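Local coordinates for flagellar basal body protein (Helicobacter pylori, PDB 5NPY), which probably builds the flagellar hook, the curved extracellular segment that in bacterial flagella couples the basal-body rod to the filament, at residues D228-A233 / F264-A269; V489-F494 / V499-R504. One frame throughout, in Å; residues are numbered along the deposited sequence.

In the fold
The chain passes contact 1 first and has closed it well before contact 2 opens, so the two stand in series and neither nests nor crosses. Contact 1 ties the loop after helix 221-226 to the end of strand 260-266, closing a loop of 30 residues that includes strand 247-252. Much later, contact 2 closes a connection of only four residues, pairing strand 489-494 with the first part of strand 499-509 as a beta hairpin. Their centres lie about 57 Å apart on opposite sides of the chain's centre, and the nearest atoms are about 42 Å apart. Each therefore organises a separate part of this elongated protein, joining neighbouring secondary structure locally.

Contact 1: D228-A233 / F264-A269; sequences DINALA and FTYGDA
An Asx turn, wrapped inside a type I beta turn from Asp-228 to Ala-231, presents the carboxylate of Asp-228 to the ring of Tyr-266 at the end of strand 260-266. The hydroxyl OH of Tyr-266 donates to OD2 of Asp-228 over 2.6 Å and meets its syn lone pair. The planes of carboxylate and ring are 20° apart, with OD2 at the ring edge. The same oxygen accepts from the backbone N of Asn-230 at 2.9 Å, from above the carboxylate plane, as an Asx turn allows. OD1 forms a salt bridge with Lys-277, whose NZ also hydrogen-bonds to Tyr-266 OH, and accepts a hydrogen bond from the backbone N of Ser-382, so the buried charge is well compensated and probably stays ionised. Tyrosine suits its place by joining a polar tip to an apolar ring: with CG anti to the backbone N (chi1 179°), it spans the gap between strand and turn. A bound tris-hydroxymethyl-methyl-ammonium lies about 7 Å from the Asp-228 side chain. Asn-230 brings its CB within 3.3 Å of Tyr-266 OH, while its amide ND2 bonds to Ser-382. Ile-229 runs past Tyr-266 in the opposite direction, its CG2 branch 3.6 Å from CE2 of Tyr-266.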
ATOM      1  N   ASP A 228      -5.662 -25.691  10.656  1.00 19.03           N
ATOM      2  CA  ASP A 228      -4.508 -26.203  11.381  1.00 14.00           C
ATOM      3  C   ASP A 228      -4.711 -25.963  12.891  1.00 21.84           C
ATOM      4  O   ASP A 228      -4.921 -24.828  13.335  1.00 18.75           O
ATOM      5  CB  ASP A 228      -3.250 -25.496  10.845  1.00 13.86           C
ATOM      6  CG  ASP A 228      -1.935 -25.989  11.487  1.00 21.16           C
ATOM      7  OD1 ASP A 228      -0.865 -25.648  10.942  1.00 22.09           O
ATOM      8  OD2 ASP A 228      -1.953 -26.680  12.527  1.00 15.68           O
ATOM      9  N   ILE A 229      -4.689 -27.040  13.674  1.00 23.82           N
ATOM     10  CA  ILE A 229      -4.914 -26.926  15.116  1.00 23.50           C
ATOM     11  C   ILE A 229      -3.826 -26.082  15.802  1.00 26.38           C
ATOM     12  O   ILE A 229      -4.075 -25.498  16.862  1.00 22.08           O
ATOM     13  CB  ILE A 229      -5.027 -28.337  15.732  1.00 32.01           C
ATOM     14  CG1 ILE A 229      -5.609 -28.273  17.138  1.00 35.73           C
ATOM     15  CG2 ILE A 229      -3.670 -29.061  15.743  1.00 32.40           C
ATOM     16  CD1 ILE A 229      -5.873 -29.630  17.730  1.00 31.48           C
ATOM     17  N   ASN A 230      -2.612 -26.001  15.219  1.00 14.09           N
ATOM     18  CA  ASN A 230      -1.568 -25.094  15.709  1.00 26.50           C
ATOM     19  C   ASN A 230      -1.837 -23.634  15.354  1.00 34.84           C
ATOM     20  O   ASN A 230      -1.174 -22.750  15.918  1.00 33.59           O
ATOM     21  CB  ASN A 230      -0.194 -25.488  15.149  1.00 13.98           C
ATOM     22  CG  ASN A 230       0.965 -24.828  15.906  1.00 25.54           C
ATOM     23  OD1 ASN A 230       1.102 -25.015  17.133  1.00 25.67           O
ATOM     24  ND2 ASN A 230       1.812 -24.104  15.200  1.00 14.24           N
ATOM     25  N   ALA A 231      -2.761 -23.366  14.425  1.00 19.25           N
ATOM     26  CA  ALA A 231      -3.185 -21.998  14.095  1.00 18.06           C
ATOM     27  C   ALA A 231      -4.370 -21.577  14.955  1.00 27.44           C
ATOM     28  O   ALA A 231      -5.369 -21.033  14.469  1.00 25.81           O
ATOM     29  CB  ALA A 231      -3.520 -21.878  12.606  1.00 14.48           C
ATOM     30  N   LEU A 232      -4.250 -21.835  16.257  1.00 31.56           N
ATOM     31  CA  LEU A 232      -5.332 -21.605  17.206  1.00 29.97           C
ATOM     32  C   LEU A 232      -4.771 -21.149  18.548  1.00 32.76           C
ATOM     33  O   LEU A 232      -3.566 -21.224  18.808  1.00 42.32           O
ATOM     34  CB  LEU A 232      -6.167 -22.870  17.401  1.00 20.45           C
ATOM     35  CG  LEU A 232      -7.010 -23.329  16.205  1.00 24.09           C
ATOM     36  CD1 LEU A 232      -7.514 -24.707  16.499  1.00 14.51           C
ATOM     37  CD2 LEU A 232      -8.167 -22.365  15.955  1.00 14.48           C
ATOM     38  N   ALA A 233      -5.676 -20.702  19.419  1.00 35.15           N
ATOM     39  CA  ALA A 233      -5.346 -20.382  20.801  1.00 26.14           C
ATOM     40  C   ALA A 233      -6.582 -20.651  21.645  1.00 31.48           C
ATOM     41  O   ALA A 233      -7.708 -20.630  21.138  1.00 25.30           O
ATOM     42  CB  ALA A 233      -4.873 -18.921  20.953  1.00 16.50           C
ATOM     43  N   PHE A 264      -1.451 -40.263  19.004  1.00 22.23           N
ATOM     44  CA  PHE A 264      -1.502 -39.392  17.847  1.00 27.53           C
ATOM     45  C   PHE A 264      -0.421 -38.329  18.006  1.00 36.05           C
ATOM     46  O   PHE A 264      -0.090 -37.927  19.128  1.00 39.53           O
ATOM     47  CB  PHE A 264      -2.871 -38.724  17.713  1.00 23.83           C
ATOM     48  CG  PHE A 264      -4.033 -39.674  17.746  1.00 23.56           C
ATOM     49  CD1 PHE A 264      -3.871 -41.023  17.476  1.00 28.45           C
ATOM     50  CD2 PHE A 264      -5.302 -39.204  18.023  1.00 28.18           C
ATOM     51  CE1 PHE A 264      -4.949 -41.892  17.493  1.00 26.06           C
ATOM     52  CE2 PHE A 264      -6.403 -40.069  18.036  1.00 33.35           C
ATOM     53  CZ  PHE A 264      -6.226 -41.414  17.765  1.00 24.52           C
ATOM     54  N   THR A 265       0.135 -37.878  16.881  1.00 24.20           N
ATOM     55  CA  THR A 265       1.259 -36.948  16.876  1.00 20.05           C
ATOM     56  C   THR A 265       1.015 -35.828  15.874  1.00 24.88           C
ATOM     57  O   THR A 265       0.681 -36.091  14.715  1.00 26.83           O
ATOM     58  CB  THR A 265       2.574 -37.661  16.524  1.00 32.08           C
ATOM     59  OG1 THR A 265       2.889 -38.644  17.520  1.00 28.10           O
ATOM     60  CG2 THR A 265       3.714 -36.664  16.393  1.00 36.69           C
ATOM     61  N   TYR A 266       1.224 -34.587  16.305  1.00 26.28           N
ATOM     62  CA  TYR A 266       1.068 -33.460  15.402  1.00 21.81           C
ATOM     63  C   TYR A 266       2.203 -33.431  14.392  1.00 24.62           C
ATOM     64  O   TYR A 266       3.380 -33.547  14.756  1.00 23.13           O
ATOM     65  CB  TYR A 266       1.013 -32.139  16.171  1.00 16.14           C
ATOM     66  CG  TYR A 266       0.875 -30.933  15.267  1.00 15.33           C
ATOM     67  CD1 TYR A 266       2.000 -30.212  14.851  1.00 19.92           C
ATOM     68  CD2 TYR A 266      -0.382 -30.521  14.805  1.00 20.64           C
ATOM     69  CE1 TYR A 266       1.878 -29.110  13.999  1.00 18.71           C
ATOM     70  CE2 TYR A 266      -0.514 -29.408  13.961  1.00 22.90           C
ATOM     71  CZ  TYR A 266       0.618 -28.708  13.572  1.00 20.81           C
ATOM     72  OH  TYR A 266       0.504 -27.624  12.746  1.00 22.06           O
ATOM     73  N   GLY A 267       1.839 -33.239  13.132  1.00 16.24           N
ATOM     74  CA  GLY A 267       2.803 -33.169  12.052  1.00 18.83           C
ATOM     75  C   GLY A 267       2.132 -33.450  10.721  1.00 19.43           C
ATOM     76  O   GLY A 267       0.922 -33.666  10.640  1.00 21.68           O
ATOM     77  N   ASP A 268       2.949 -33.423   9.667  1.00 31.82           N
ATOM     78  CA  ASP A 268       2.501 -33.720   8.302  1.00 26.51           C
ATOM     79  C   ASP A 268       1.610 -34.963   8.292  1.00 17.89           C
ATOM     80  O   ASP A 268       2.069 -36.066   8.615  1.00 22.86           O
ATOM     81  CB  ASP A 268       3.720 -33.902   7.380  1.00 30.31           C
ATOM     82  CG  ASP A 268       3.346 -34.054   5.883  1.00 37.54           C
ATOM     83  OD1 ASP A 268       4.159 -33.648   5.025  1.00 31.82           O
ATOM     84  OD2 ASP A 268       2.259 -34.583   5.557  1.00 24.70           O
ATOM     85  N   ALA A 269       0.329 -34.797   7.945  1.00 18.80           N
ATOM     86  CA  ALA A 269      -0.614 -35.914   8.005  1.00 27.91           C
ATOM     87  C   ALA A 269      -0.201 -37.102   7.127  1.00 29.87           C
ATOM     88  O   ALA A 269      -0.671 -38.220   7.365  1.00 33.34           O
ATOM     89  CB  ALA A 269      -2.029 -35.445   7.620  1.00 29.05           C
TER

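Contact 2: V489-F494 / V499-R504; sequences VISLAF and VEPVAR
Ile-490 and Ala-503 form a hydrogen-bonded pair in an antiparallel ladder, but the bonding between them is uneven. The amide N of Ile-490 donates to Ala-503 O at 2.7 Å, whereas the return bond from Ala-503 N to Ile-490 O is weak at 3.4 Å. Ile-490 O is satisfied chiefly by Val-502 N, 2.6 Å away and nearly along the C=O axis, so a single carbonyl serves two successive amides. Beyond this irregularity regular pairing returns: Leu-492 N donates to Glu-500 O at 3.0 Å, and Glu-500 N to Leu-492 O at 3.2 Å. Pro-501 has no amide hydrogen to offer, and it suits its place opposite Ser-491 because that pair is non-hydrogen-bonded. Its CA-H instead approaches Ile-490 O.

Most side chains divide between the two faces. With Val-489, Ser-491 and Ala-493 lie Arg-504, Pro-501 and Val-499; CG2 of Val-489 sits 3.9 Å above the centre of the Arg-504 guanidinium, whose NH1 bonds to Leu-169 O and whose charge forms a cation-pi contact with Trp-546. Val-499 CG2 meets the small CB of Ala-493 at 3.6 Å. Glu-500 projects to the other face with Leu-492, its carboxylate held by a salt bridge to Lys-151 and a hydrogen bond from Ser-159. The side chains of Leu-492 and Val-502 cross at about a right angle, CD1 of Leu-492 3.8 Å from CG1 of Val-502. Ile-490 also packs against Val-502; all three are buried, and beta-branched Ile-490 favours the extended backbone of its strand. Strand 477-484 flanks the hairpin along strand 489-494. Val-502 and Ala-503 both face Ile-490 and shift the register by one, which makes this a classic beta bulge in an antiparallel beta hairpin.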
ATOM      1  N   VAL A 489      13.273  24.872 -10.128  1.00 46.35           N
ATOM      2  CA  VAL A 489      12.152  23.949 -10.214  1.00 43.89           C
ATOM      3  C   VAL A 489      10.993  24.480  -9.380  1.00 47.86           C
ATOM      4  O   VAL A 489      11.157  24.823  -8.201  1.00 55.15           O
ATOM      5  CB  VAL A 489      12.586  22.545  -9.768  1.00 34.30           C
ATOM      6  CG1 VAL A 489      11.391  21.593  -9.751  1.00 30.15           C
ATOM      7  CG2 VAL A 489      13.668  22.019 -10.700  1.00 36.77           C
ATOM      8  N   ILE A 490       9.812  24.545  -9.991  1.00 42.83           N
ATOM      9  CA  ILE A 490       8.639  25.196  -9.416  1.00 46.04           C
ATOM     10  C   ILE A 490       7.635  24.119  -9.035  1.00 46.82           C
ATOM     11  O   ILE A 490       7.102  23.419  -9.908  1.00 49.76           O
ATOM     12  CB  ILE A 490       8.016  26.196 -10.404  1.00 41.99           C
ATOM     13  CG1 ILE A 490       9.067  27.226 -10.844  1.00 41.61           C
ATOM     14  CG2 ILE A 490       6.742  26.851  -9.813  1.00 33.20           C
ATOM     15  CD1 ILE A 490       8.557  28.216 -11.865  1.00 45.59           C
ATOM     16  N   SER A 491       7.359  23.999  -7.744  1.00 42.86           N
ATOM     17  CA  SER A 491       6.381  23.047  -7.240  1.00 39.05           C
ATOM     18  C   SER A 491       5.250  23.782  -6.532  1.00 43.80           C
ATOM     19  O   SER A 491       5.445  24.862  -5.961  1.00 36.38           O
ATOM     20  CB  SER A 491       7.022  22.056  -6.274  1.00 34.77           C
ATOM     21  OG  SER A 491       8.283  21.644  -6.759  1.00 46.83           O
ATOM     22  N   LEU A 492       4.072  23.179  -6.560  1.00 40.02           N
ATOM     23  CA  LEU A 492       2.896  23.708  -5.882  1.00 43.67           C
ATOM     24  C   LEU A 492       2.478  22.756  -4.766  1.00 48.82           C
ATOM     25  O   LEU A 492       2.431  21.539  -4.969  1.00 58.24           O
ATOM     26  CB  LEU A 492       1.751  23.915  -6.880  1.00 36.93           C
ATOM     27  CG  LEU A 492       2.095  24.837  -8.059  1.00 36.37           C
ATOM     28  CD1 LEU A 492       0.928  24.990  -9.023  1.00 34.92           C
ATOM     29  CD2 LEU A 492       2.547  26.209  -7.554  1.00 31.76           C
ATOM     30  N   ALA A 493       2.202  23.305  -3.589  1.00 50.08           N
ATOM     31  CA  ALA A 493       1.628  22.545  -2.486  1.00 49.85           C
ATOM     32  C   ALA A 493       0.130  22.801  -2.404  1.00 52.11           C
ATOM     33  O   ALA A 493      -0.363  23.873  -2.769  1.00 47.03           O
ATOM     34  CB  ALA A 493       2.274  22.909  -1.149  1.00 44.80           C
ATOM     35  N   PHE A 494      -0.596  21.798  -1.917  1.00 53.32           N
ATOM     36  CA  PHE A 494      -2.042  21.877  -1.816  1.00 51.66           C
ATOM     37  C   PHE A 494      -2.491  21.430  -0.432  1.00 46.27           C
ATOM     38  O   PHE A 494      -1.700  20.937   0.376  1.00 50.18           O
ATOM     39  CB  PHE A 494      -2.716  21.044  -2.915  1.00 50.36           C
ATOM     40  CG  PHE A 494      -2.525  21.605  -4.293  1.00 39.24           C
ATOM     41  CD1 PHE A 494      -3.553  22.292  -4.919  1.00 33.78           C
ATOM     42  CD2 PHE A 494      -1.308  21.463  -4.956  1.00 38.45           C
ATOM     43  CE1 PHE A 494      -3.379  22.818  -6.187  1.00 38.39           C
ATOM     44  CE2 PHE A 494      -1.123  21.986  -6.219  1.00 38.86           C
ATOM     45  CZ  PHE A 494      -2.157  22.659  -6.839  1.00 41.01           C
ATOM     46  N   VAL A 499       2.569  17.803  -2.980  1.00 53.99           N
ATOM     47  CA  VAL A 499       3.524  18.773  -3.494  1.00 53.17           C
ATOM     48  C   VAL A 499       4.095  18.200  -4.785  1.00 51.37           C
ATOM     49  O   VAL A 499       4.845  17.215  -4.756  1.00 51.80           O
ATOM     50  CB  VAL A 499       4.641  19.070  -2.486  1.00 50.46           C
ATOM     51  CG1 VAL A 499       5.728  19.899  -3.134  1.00 54.35           C
ATOM     52  CG2 VAL A 499       4.067  19.774  -1.265  1.00 51.94           C
ATOM     53  N   GLU A 500       3.734  18.798  -5.914  1.00 50.54           N
ATOM     54  CA  GLU A 500       4.246  18.318  -7.185  1.00 48.94           C
ATOM     55  C   GLU A 500       4.849  19.484  -7.947  1.00 37.82           C
ATOM     56  O   GLU A 500       4.260  20.568  -7.992  1.00 44.24           O
ATOM     57  CB  GLU A 500       3.152  17.667  -8.049  1.00 51.13           C
ATOM     58  CG  GLU A 500       2.364  16.576  -7.348  1.00 55.31           C
ATOM     59  CD  GLU A 500       1.473  15.796  -8.296  1.00 59.49           C
ATOM     60  OE1 GLU A 500       1.411  16.147  -9.497  1.00 59.11           O
ATOM     61  OE2 GLU A 500       0.840  14.825  -7.834  1.00 61.70           O
ATOM     62  N   PRO A 501       6.013  19.292  -8.554  1.00 36.61           N
ATOM     63  CA  PRO A 501       6.535  20.317  -9.452  1.00 37.60           C
ATOM     64  C   PRO A 501       5.615  20.471 -10.653  1.00 39.09           C
ATOM     65  O   PRO A 501       4.899  19.542 -11.030  1.00 34.72           O
ATOM     66  CB  PRO A 501       7.909  19.770  -9.850  1.00 40.23           C
ATOM     67  CG  PRO A 501       7.779  18.293  -9.686  1.00 40.72           C
ATOM     68  CD  PRO A 501       6.866  18.091  -8.522  1.00 38.02           C
ATOM     69  N   VAL A 502       5.615  21.675 -11.228  1.00 38.78           N
ATOM     70  CA  VAL A 502       4.838  21.959 -12.433  1.00 43.44           C
ATOM     71  C   VAL A 502       5.664  22.566 -13.555  1.00 42.21           C
ATOM     72  O   VAL A 502       5.236  22.510 -14.718  1.00 42.16           O
ATOM     73  CB  VAL A 502       3.638  22.877 -12.101  1.00 41.31           C
ATOM     74  CG1 VAL A 502       2.822  22.296 -10.956  1.00 37.84           C
ATOM     75  CG2 VAL A 502       4.116  24.285 -11.751  1.00 41.98           C
ATOM     76  N   ALA A 503       6.830  23.155 -13.275  1.00 52.02           N
ATOM     77  CA  ALA A 503       7.634  23.854 -14.272  1.00 43.54           C
ATOM     78  C   ALA A 503       9.037  24.066 -13.718  1.00 44.73           C
ATOM     79  O   ALA A 503       9.328  23.742 -12.563  1.00 38.13           O
ATOM     80  CB  ALA A 503       6.998  25.194 -14.664  1.00 34.53           C
ATOM     81  N   ARG A 504       9.915  24.601 -14.570  1.00 44.88           N
ATOM     82  CA  ARG A 504      11.169  25.186 -14.109  1.00 40.22           C
ATOM     83  C   ARG A 504      11.509  26.377 -14.982  1.00 40.21           C
ATOM     84  O   ARG A 504      11.112  26.441 -16.148  1.00 35.49           O
ATOM     85  CB  ARG A 504      12.337  24.198 -14.115  1.00 37.17           C
ATOM     86  CG  ARG A 504      12.950  23.928 -15.478  1.00 32.90           C
ATOM     87  CD  ARG A 504      13.987  22.828 -15.352  1.00 32.54           C
ATOM     88  NE  ARG A 504      15.096  23.245 -14.490  1.00 40.14           N
ATOM     89  CZ  ARG A 504      15.947  22.413 -13.902  1.00 36.32           C
ATOM     90  NH1 ARG A 504      15.818  21.101 -14.051  1.00 41.12           N
ATOM     91  NH2 ARG A 504      16.918  22.890 -13.148  1.00 35.79           N
TER